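Local coordinates for protein putative modulator of DNA gyrase (Bacteroides thetaiotaomicron, PDB 1VPB) that is of unproven function but, as a member of the TldD/PmbA (peptidase U62) family, probably acts as a metallopeptidase, at residues 327-335 with 343-351; 419-427 with 439-447. One frame throughout, in Å; residues are numbered along the deposited sequence.

Contact 1 (327-335 with 343-351)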
loop_
_atom_site.group_PDB
_atom_site.type_symbol
_atom_site.label_atom_id
_atom_site.label_comp_id
_atom_site.label_asym_id
_atom_site.label_seq_id
_atom_site.Cartn_x
_atom_site.Cartn_y
_atom_site.Cartn_z
ATOM N N LEU A 327 -7.195 -21.834 24.668
ATOM C CA LEU A 327 -6.967 -20.403 24.444
ATOM C C LEU A 327 -6.985 -19.633 25.760
ATOM O O LEU A 327 -7.960 -19.748 26.542
ATOM C CB LEU A 327 -8.072 -19.851 23.550
ATOM C CG LEU A 327 -8.015 -18.356 23.269
ATOM C CD1 LEU A 327 -6.699 -17.998 22.567
ATOM C CD2 LEU A 327 -9.223 -17.998 22.431
ATOM N N ASN A 328 -5.938 -18.855 26.020
ATOM C CA ASN A 328 -5.823 -18.208 27.303
ATOM C C ASN A 328 -5.790 -16.679 27.335
ATOM O O ASN A 328 -5.783 -16.103 28.420
ATOM C CB ASN A 328 -4.586 -18.707 28.045
ATOM C CG ASN A 328 -4.796 -20.089 28.648
ATOM O OD1 ASN A 328 -5.902 -20.458 29.052
ATOM N ND2 ASN A 328 -3.732 -20.849 28.729
ATOM N N THR A 329 -5.680 -16.045 26.165
ATOM C CA THR A 329 -5.511 -14.584 26.048
ATOM C C THR A 329 -6.290 -13.998 24.890
ATOM O O THR A 329 -6.284 -14.563 23.791
ATOM C CB THR A 329 -4.025 -14.272 25.804
ATOM O OG1 THR A 329 -3.275 -14.643 26.957
ATOM C CG2 THR A 329 -3.778 -12.776 25.678
ATOM N N TYR A 330 -6.901 -12.820 25.133
ATOM C CA TYR A 330 -7.251 -11.914 24.051
ATOM C C TYR A 330 -6.333 -10.684 24.177
ATOM O O TYR A 330 -5.788 -10.405 25.267
ATOM C CB TYR A 330 -8.687 -11.476 24.211
ATOM C CG TYR A 330 -9.769 -12.490 23.976
ATOM C CD1 TYR A 330 -9.764 -13.315 22.864
ATOM C CD2 TYR A 330 -10.869 -12.532 24.806
ATOM C CE1 TYR A 330 -10.849 -14.198 22.603
ATOM C CE2 TYR A 330 -11.909 -13.412 24.563
ATOM C CZ TYR A 330 -11.891 -14.239 23.469
ATOM O OH TYR A 330 -12.961 -15.116 23.270
ATOM N N PHE A 331 -6.199 -9.924 23.081
ATOM C CA PHE A 331 -5.357 -8.748 23.029
ATOM C C PHE A 331 -6.280 -7.526 22.994
ATOM O O PHE A 331 -6.688 -7.130 21.924
ATOM C CB PHE A 331 -4.403 -8.788 21.855
ATOM C CG PHE A 331 -3.336 -9.822 22.008
ATOM C CD1 PHE A 331 -2.289 -9.586 22.882
ATOM C CD2 PHE A 331 -3.376 -11.020 21.318
ATOM C CE1 PHE A 331 -1.325 -10.555 23.098
ATOM C CE2 PHE A 331 -2.397 -11.988 21.557
ATOM C CZ PHE A 331 -1.399 -11.738 22.435
ATOM N N ILE A 332 -6.589 -7.013 24.176
ATOM C CA ILE A 332 -7.626 -5.981 24.355
ATOM C C ILE A 332 -7.015 -4.699 24.873
ATOM O O ILE A 332 -6.477 -4.683 25.967
ATOM C CB ILE A 332 -8.673 -6.471 25.271
ATOM C CG1 ILE A 332 -9.234 -7.809 24.766
ATOM C CG2 ILE A 332 -9.854 -5.488 25.263
ATOM C CD1 ILE A 332 -10.248 -8.380 25.654
ATOM N N ASP A 333 -7.078 -3.638 24.085
ATOM C CA ASP A 333 -6.577 -2.361 24.567
ATOM C C ASP A 333 -7.604 -1.653 25.463
ATOM O O ASP A 333 -8.723 -2.139 25.725
ATOM C CB ASP A 333 -6.118 -1.466 23.419
ATOM C CG ASP A 333 -7.266 -0.869 22.646
ATOM O OD1 ASP A 333 -8.437 -1.313 22.794
ATOM O OD2 ASP A 333 -7.014 -0.015 21.791
ATOM N N THR A 334 -7.226 -0.475 25.943
ATOM C CA THR A 334 -8.006 0.219 26.963
ATOM C C THR A 334 -9.389 0.551 26.398
ATOM O O THR A 334 -10.415 0.330 27.052
ATOM C CB THR A 334 -7.260 1.470 27.420
ATOM O OG1 THR A 334 -6.040 1.087 28.109
ATOM C CG2 THR A 334 -8.033 2.236 28.486
ATOM N N TYR A 335 -9.403 1.099 25.201
ATOM C CA TYR A 335 -10.662 1.493 24.548
ATOM C C TYR A 335 -11.636 0.342 24.361
ATOM O O TYR A 335 -12.782 0.406 24.801
ATOM C CB TYR A 335 -10.331 2.108 23.224
ATOM C CG TYR A 335 -11.493 2.561 22.434
ATOM C CD1 TYR A 335 -12.275 3.634 22.876
ATOM C CD2 TYR A 335 -11.796 1.982 21.238
ATOM C CE1 TYR A 335 -13.344 4.068 22.151
ATOM C CE2 TYR A 335 -12.858 2.419 20.485
ATOM C CZ TYR A 335 -13.631 3.466 20.948
ATOM O OH TYR A 335 -14.672 3.878 20.132
ATOM N N ASP A 343 -11.710 -6.580 31.221
ATOM C CA ASP A 343 -10.393 -6.102 31.600
ATOM C C ASP A 343 -9.486 -6.038 30.376
ATOM O O ASP A 343 -9.464 -6.969 29.554
ATOM C CB ASP A 343 -9.731 -7.060 32.565
ATOM C CG ASP A 343 -10.406 -7.106 33.924
ATOM O OD1 ASP A 343 -11.016 -6.106 34.336
ATOM O OD2 ASP A 343 -10.332 -8.129 34.637
ATOM N N PRO A 344 -8.719 -4.958 30.272
ATOM C CA PRO A 344 -7.749 -4.824 29.210
ATOM C C PRO A 344 -6.554 -5.726 29.506
ATOM O O PRO A 344 -6.274 -6.036 30.671
ATOM C CB PRO A 344 -7.318 -3.339 29.296
ATOM C CG PRO A 344 -7.583 -2.962 30.712
ATOM C CD PRO A 344 -8.689 -3.814 31.197
ATOM N N THR A 345 -5.832 -6.088 28.452
ATOM C CA THR A 345 -4.605 -6.866 28.537
ATOM C C THR A 345 -3.395 -6.134 27.982
ATOM O O THR A 345 -2.617 -5.510 28.727
ATOM C CB THR A 345 -4.817 -8.309 27.920
ATOM O OG1 THR A 345 -5.268 -8.240 26.536
ATOM C CG2 THR A 345 -5.869 -9.032 28.643
ATOM N N ILE A 346 -3.244 -6.169 26.670
ATOM C CA ILE A 346 -2.267 -5.412 25.959
ATOM C C ILE A 346 -2.843 -5.294 24.550
ATOM O O ILE A 346 -3.594 -6.157 24.128
ATOM C CB ILE A 346 -0.865 -6.114 25.976
ATOM C CG1 ILE A 346 0.273 -5.176 25.477
ATOM C CG2 ILE A 346 -0.885 -7.393 25.194
ATOM C CD1 ILE A 346 0.729 -4.194 26.472
ATOM N N SER A 347 -2.443 -4.269 23.832
ATOM C CA SER A 347 -3.035 -3.970 22.507
ATOM C C SER A 347 -2.699 -4.991 21.436
ATOM O O SER A 347 -3.429 -5.189 20.447
ATOM C CB SER A 347 -2.614 -2.589 22.066
ATOM O OG SER A 347 -1.231 -2.543 21.882
ATOM N N GLY A 348 -1.591 -5.698 21.608
ATOM C CA GLY A 348 -1.216 -6.737 20.637
ATOM C C GLY A 348 -0.006 -7.529 21.129
ATOM O O GLY A 348 0.672 -7.130 22.107
ATOM N N SER A 349 0.229 -8.644 20.469
ATOM C CA SER A 349 1.413 -9.466 20.770
ATOM C C SER A 349 2.698 -8.791 20.367
ATOM O O SER A 349 2.687 -7.813 19.619
ATOM C CB SER A 349 1.304 -10.817 20.052
ATOM O OG SER A 349 1.217 -10.659 18.652
ATOM N N SER A 350 3.831 -9.313 20.882
ATOM C CA SER A 350 5.131 -8.724 20.648
ATOM C C SER A 350 6.058 -9.729 19.964
ATOM O O SER A 350 6.563 -9.466 18.886
ATOM C CB SER A 350 5.738 -8.261 21.938
ATOM O OG SER A 350 4.969 -7.208 22.564
ATOM N N ILE A 351 6.220 -10.914 20.593
ATOM C CA ILE A 351 6.962 -12.007 19.972
ATOM C C ILE A 351 6.208 -13.276 20.226
ATOM O O ILE A 351 6.018 -13.645 21.366
ATOM C CB ILE A 351 8.412 -12.161 20.534
ATOM C CG1 ILE A 351 9.219 -10.895 20.352
ATOM C CG2 ILE A 351 9.116 -13.331 19.814
ATOM C CD1 ILE A 351 10.615 -10.927 20.988
#
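With chi1 at 57°, the hydroxyl of Thr345 sits between its own backbone N and carbonyl carbon, a position that points OG1 at the backbone of 330-332; Phe331 has CG anti to the carbonyl carbon, beside the backbone N, and its ring laid along 346-349. The Thr345 hydroxyl works in both directions. It donates to Tyr330 O (OG1 to O 2.6 Å), tilted out of the carbonyl plane, and accepts the nearly straight N-H of Ile332 (N to OG1 3.0 Å, 172°). The backbone N of Thr345 then donates to Ile332 O at 2.9 Å, this time in the carbonyl plane. Three bonds thus tie one threonine to consecutive peptide groups, although neither segment forms a regular strand where they meet. The two segments run 113° apart between end-to-end directions, and together they close a helix-containing excursion: 327-335 leads into helix 334-340, whose N-cap is Asp333, with OD1 bonded to Asn336 N, and 343-351 returns from that helix toward strand 352-354. Beside these bonds the Phe331 ring packs against 346-349: Ser349 N lies over one face, offset toward the rim. At the ring edge Phe331 CD1 meets Ile346 CG2 at 3.5 Å. At the far end Phe331 CZ touches Ser349 CB at 3.7 Å. An alanine at Phe331 would remove the ring, and Ile346 CG2 and the 348-349 backbone would probably lose the surface they rest on, leaving that part of the loop freer to shift. Asp333 CB and Ser347 CB meet at 3.9 Å, and the Ser347 hydroxyl bonds to Asp310. Pro344 CB packs over Ile332 O and Asp333 O, and its ring also touches Ala337 of the helix.

Contact 2 (419-427 with 439-447)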
loop_
_atom_site.group_PDB
_atom_site.type_symbol
_atom_site.label_atom_id
_atom_site.label_comp_id
_atom_site.label_asym_id
_atom_site.label_seq_id
_atom_site.Cartn_x
_atom_site.Cartn_y
_atom_site.Cartn_z
ATOM N N LEU A 419 -8.625 -26.981 11.736
ATOM C CA LEU A 419 -7.263 -27.078 11.242
ATOM C C LEU A 419 -6.261 -27.095 12.404
ATOM O O LEU A 419 -5.448 -28.023 12.516
ATOM C CB LEU A 419 -6.922 -25.915 10.340
ATOM C CG LEU A 419 -5.468 -25.966 9.826
ATOM C CD1 LEU A 419 -5.140 -27.122 8.903
ATOM C CD2 LEU A 419 -5.136 -24.662 9.171
ATOM N N TRP A 420 -6.387 -26.126 13.284
ATOM C CA TRP A 420 -5.461 -26.002 14.403
ATOM C C TRP A 420 -5.743 -27.113 15.447
ATOM O O TRP A 420 -4.880 -27.432 16.263
ATOM C CB TRP A 420 -5.460 -24.601 14.962
ATOM C CG TRP A 420 -4.629 -23.694 14.107
ATOM C CD1 TRP A 420 -5.069 -22.803 13.172
ATOM C CD2 TRP A 420 -3.197 -23.651 14.050
ATOM N NE1 TRP A 420 -4.004 -22.180 12.560
ATOM C CE2 TRP A 420 -2.839 -22.681 13.074
ATOM C CE3 TRP A 420 -2.172 -24.335 14.712
ATOM C CZ2 TRP A 420 -1.529 -22.386 12.765
ATOM C CZ3 TRP A 420 -0.854 -23.997 14.434
ATOM C CH2 TRP A 420 -0.549 -23.043 13.459
ATOM N N ASN A 421 -6.923 -27.718 15.397
ATOM C CA ASN A 421 -7.189 -28.903 16.232
ATOM C C ASN A 421 -6.526 -30.142 15.667
ATOM O O ASN A 421 -6.444 -31.157 16.374
ATOM C CB ASN A 421 -8.697 -29.169 16.399
ATOM C CG ASN A 421 -9.003 -29.910 17.673
ATOM O OD1 ASN A 421 -8.377 -29.653 18.682
ATOM N ND2 ASN A 421 -9.991 -30.811 17.648
ATOM N N SER A 422 -6.092 -30.111 14.390
ATOM C CA SER A 422 -5.478 -31.283 13.731
ATOM C C SER A 422 -3.925 -31.215 13.595
ATOM O O SER A 422 -3.319 -32.097 13.003
ATOM C CB SER A 422 -6.125 -31.503 12.356
ATOM O OG SER A 422 -5.722 -30.497 11.488
ATOM N N LEU A 423 -3.314 -30.209 14.222
ATOM C CA LEU A 423 -1.849 -30.093 14.357
ATOM C C LEU A 423 -1.316 -31.302 15.127
ATOM O O LEU A 423 -1.704 -31.495 16.290
ATOM C CB LEU A 423 -1.505 -28.816 15.111
ATOM C CG LEU A 423 -0.025 -28.492 15.298
ATOM C CD1 LEU A 423 0.591 -28.081 13.963
ATOM C CD2 LEU A 423 0.131 -27.377 16.302
ATOM N N VAL A 424 -0.446 -32.090 14.479
ATOM C CA VAL A 424 0.127 -33.284 15.113
ATOM C C VAL A 424 1.578 -33.157 15.487
ATOM O O VAL A 424 2.036 -33.948 16.307
ATOM C CB VAL A 424 -0.033 -34.546 14.261
ATOM C CG1 VAL A 424 -1.504 -34.901 14.193
ATOM C CG2 VAL A 424 0.578 -34.369 12.895
ATOM N N ALA A 425 2.297 -32.207 14.891
ATOM C CA ALA A 425 3.701 -31.996 15.234
ATOM C C ALA A 425 4.146 -30.599 14.928
ATOM O O ALA A 425 3.612 -29.973 13.995
ATOM C CB ALA A 425 4.562 -32.955 14.448
ATOM N N THR A 426 5.176 -30.152 15.672
ATOM C CA THR A 426 5.875 -28.923 15.343
ATOM C C THR A 426 7.374 -29.210 15.260
ATOM O O THR A 426 7.902 -30.107 15.947
ATOM C CB THR A 426 5.623 -27.804 16.348
ATOM O OG1 THR A 426 6.225 -28.090 17.621
ATOM C CG2 THR A 426 4.099 -27.603 16.637
ATOM N N GLY A 427 8.041 -28.437 14.435
ATOM C CA GLY A 427 9.497 -28.620 14.198
ATOM C C GLY A 427 10.317 -27.925 15.255
ATOM O O GLY A 427 9.782 -27.308 16.181
ATOM N N PRO A 439 7.878 -22.744 14.048
ATOM C CA PRO A 439 8.617 -23.767 13.311
ATOM C C PRO A 439 7.756 -24.351 12.178
ATOM O O PRO A 439 6.585 -23.928 11.979
ATOM C CB PRO A 439 8.863 -24.841 14.389
ATOM C CG PRO A 439 7.686 -24.786 15.216
ATOM C CD PRO A 439 7.344 -23.285 15.319
ATOM N N SER A 440 8.302 -25.351 11.499
ATOM C CA SER A 440 7.553 -26.185 10.589
ATOM C C SER A 440 6.379 -26.820 11.339
ATOM O O SER A 440 6.447 -27.088 12.540
ATOM C CB SER A 440 8.446 -27.287 9.951
ATOM O OG SER A 440 9.475 -26.697 9.140
ATOM N N LEU A 441 5.324 -27.126 10.594
ATOM C CA LEU A 441 4.104 -27.658 11.163
ATOM C C LEU A 441 3.545 -28.838 10.357
ATOM O O LEU A 441 3.711 -28.903 9.144
ATOM C CB LEU A 441 3.052 -26.570 11.175
ATOM C CG LEU A 441 3.344 -25.280 11.898
ATOM C CD1 LEU A 441 2.168 -24.360 11.617
ATOM C CD2 LEU A 441 3.563 -25.484 13.383
ATOM N N VAL A 442 2.915 -29.780 11.054
ATOM C CA VAL A 442 2.285 -30.896 10.415
ATOM C C VAL A 442 0.852 -31.015 10.915
ATOM O O VAL A 442 0.604 -31.051 12.117
ATOM C CB VAL A 442 2.983 -32.242 10.737
ATOM C CG1 VAL A 442 2.320 -33.341 9.982
ATOM C CG2 VAL A 442 4.507 -32.183 10.396
ATOM N N PHE A 443 -0.071 -31.049 9.967
ATOM C CA PHE A 443 -1.493 -31.168 10.252
ATOM C C PHE A 443 -2.019 -32.415 9.572
ATOM O O PHE A 443 -1.656 -32.704 8.425
ATOM C CB PHE A 443 -2.247 -29.978 9.654
ATOM C CG PHE A 443 -1.851 -28.656 10.166
ATOM C CD1 PHE A 443 -2.517 -28.080 11.271
ATOM C CD2 PHE A 443 -0.858 -27.886 9.537
ATOM C CE1 PHE A 443 -2.201 -26.812 11.717
ATOM C CE2 PHE A 443 -0.545 -26.604 10.011
ATOM C CZ PHE A 443 -1.214 -26.073 11.107
ATOM N N GLU A 444 -2.898 -33.171 10.237
ATOM C CA GLU A 444 -3.483 -34.328 9.595
ATOM C C GLU A 444 -4.864 -34.054 9.028
ATOM O O GLU A 444 -5.641 -33.306 9.605
ATOM C CB GLU A 444 -3.611 -35.478 10.601
ATOM C CG GLU A 444 -2.305 -36.092 11.063
ATOM C CD GLU A 444 -1.555 -36.835 9.979
ATOM O OE1 GLU A 444 -2.154 -37.090 8.901
ATOM O OE2 GLU A 444 -0.351 -37.163 10.216
ATOM N N GLY A 445 -5.172 -34.726 7.920
ATOM C CA GLY A 445 -6.534 -34.777 7.380
ATOM C C GLY A 445 -7.012 -33.429 6.876
ATOM O O GLY A 445 -8.074 -32.950 7.264
ATOM N N VAL A 446 -6.195 -32.816 6.024
ATOM C CA VAL A 446 -6.474 -31.481 5.493
ATOM C C VAL A 446 -6.968 -31.647 4.044
ATOM O O VAL A 446 -6.429 -32.454 3.287
ATOM C CB VAL A 446 -5.224 -30.595 5.529
ATOM C CG1 VAL A 446 -5.474 -29.232 4.872
ATOM C CG2 VAL A 446 -4.760 -30.391 6.980
ATOM N N ASP A 447 -7.993 -30.868 3.690
ATOM C CA ASP A 447 -8.612 -30.889 2.372
ATOM C C ASP A 447 -7.886 -30.029 1.358
ATOM O O ASP A 447 -7.661 -28.825 1.583
ATOM C CB ASP A 447 -10.075 -30.442 2.477
ATOM C CG ASP A 447 -10.971 -31.558 2.860
ATOM O OD1 ASP A 447 -11.073 -32.527 2.059
ATOM O OD2 ASP A 447 -11.607 -31.551 3.920
HETATM O O HOH W 1 -7.775 -30.930 9.524
#
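Phe443 is sandwiched between two leucine methyls: Leu419 CD1 and Leu423 CD1 lie over opposite faces of its ring, each 4.0 Å from the centroid and within 25° of the normal, as CH-pi contacts. Its edge is turned to the face of Trp420, an edge-to-face pair with planes at 81° and the six-membered ring centroid 5.1 Å from that of Phe443. Beside it, Leu441 CD1 reaches Trp420 CH2 at 3.5 Å. Trp420 is fixed in turn by its NE1 bond to Leu259 O, and helix 256-265 packs against both aromatic rings. In the next shell, Ser422 OG and N both donate to Leu419 O, while a water bridges Ser422 OG to Gly445 O. Ser422 O receives Glu444 N from above its carbonyl plane. Beyond this, Val442 O takes Val424 N at 2.8 Å and, weakly, Ala425 N at 3.4 Å; Val442 N returns a bond to Ala425 O, and Gly427 N bonds Ser440 O. Strands 423-426 and 441-443 run antiparallel, at 161°; because Val424 and Ala425 both face Val442, the pair carries a classic beta bulge.

How the contacts relate
Both contacts lie in the C-terminal metallopeptidase family region, in series along the chain, with centres about 26 Å apart and nearest atoms about 10 Å. They share no secondary-structure element. Contact 1 is partly buried, has 456 Å² between its segments and joins the chain entering helix 334-340 to the loop leaving it, and two of its bonds use a threonine hydroxyl. Contact 2, with 680 Å², is the more buried: 11 of 15 touching residues are buried, against 4 of 12. There the cross-segment hydrogen bonds are all backbone to backbone, and an aromatic and leucine cluster fills the side facing helix 256-265. Each contact includes a phenylalanine, but Phe331 packs largely against backbone, Phe443 against side chains.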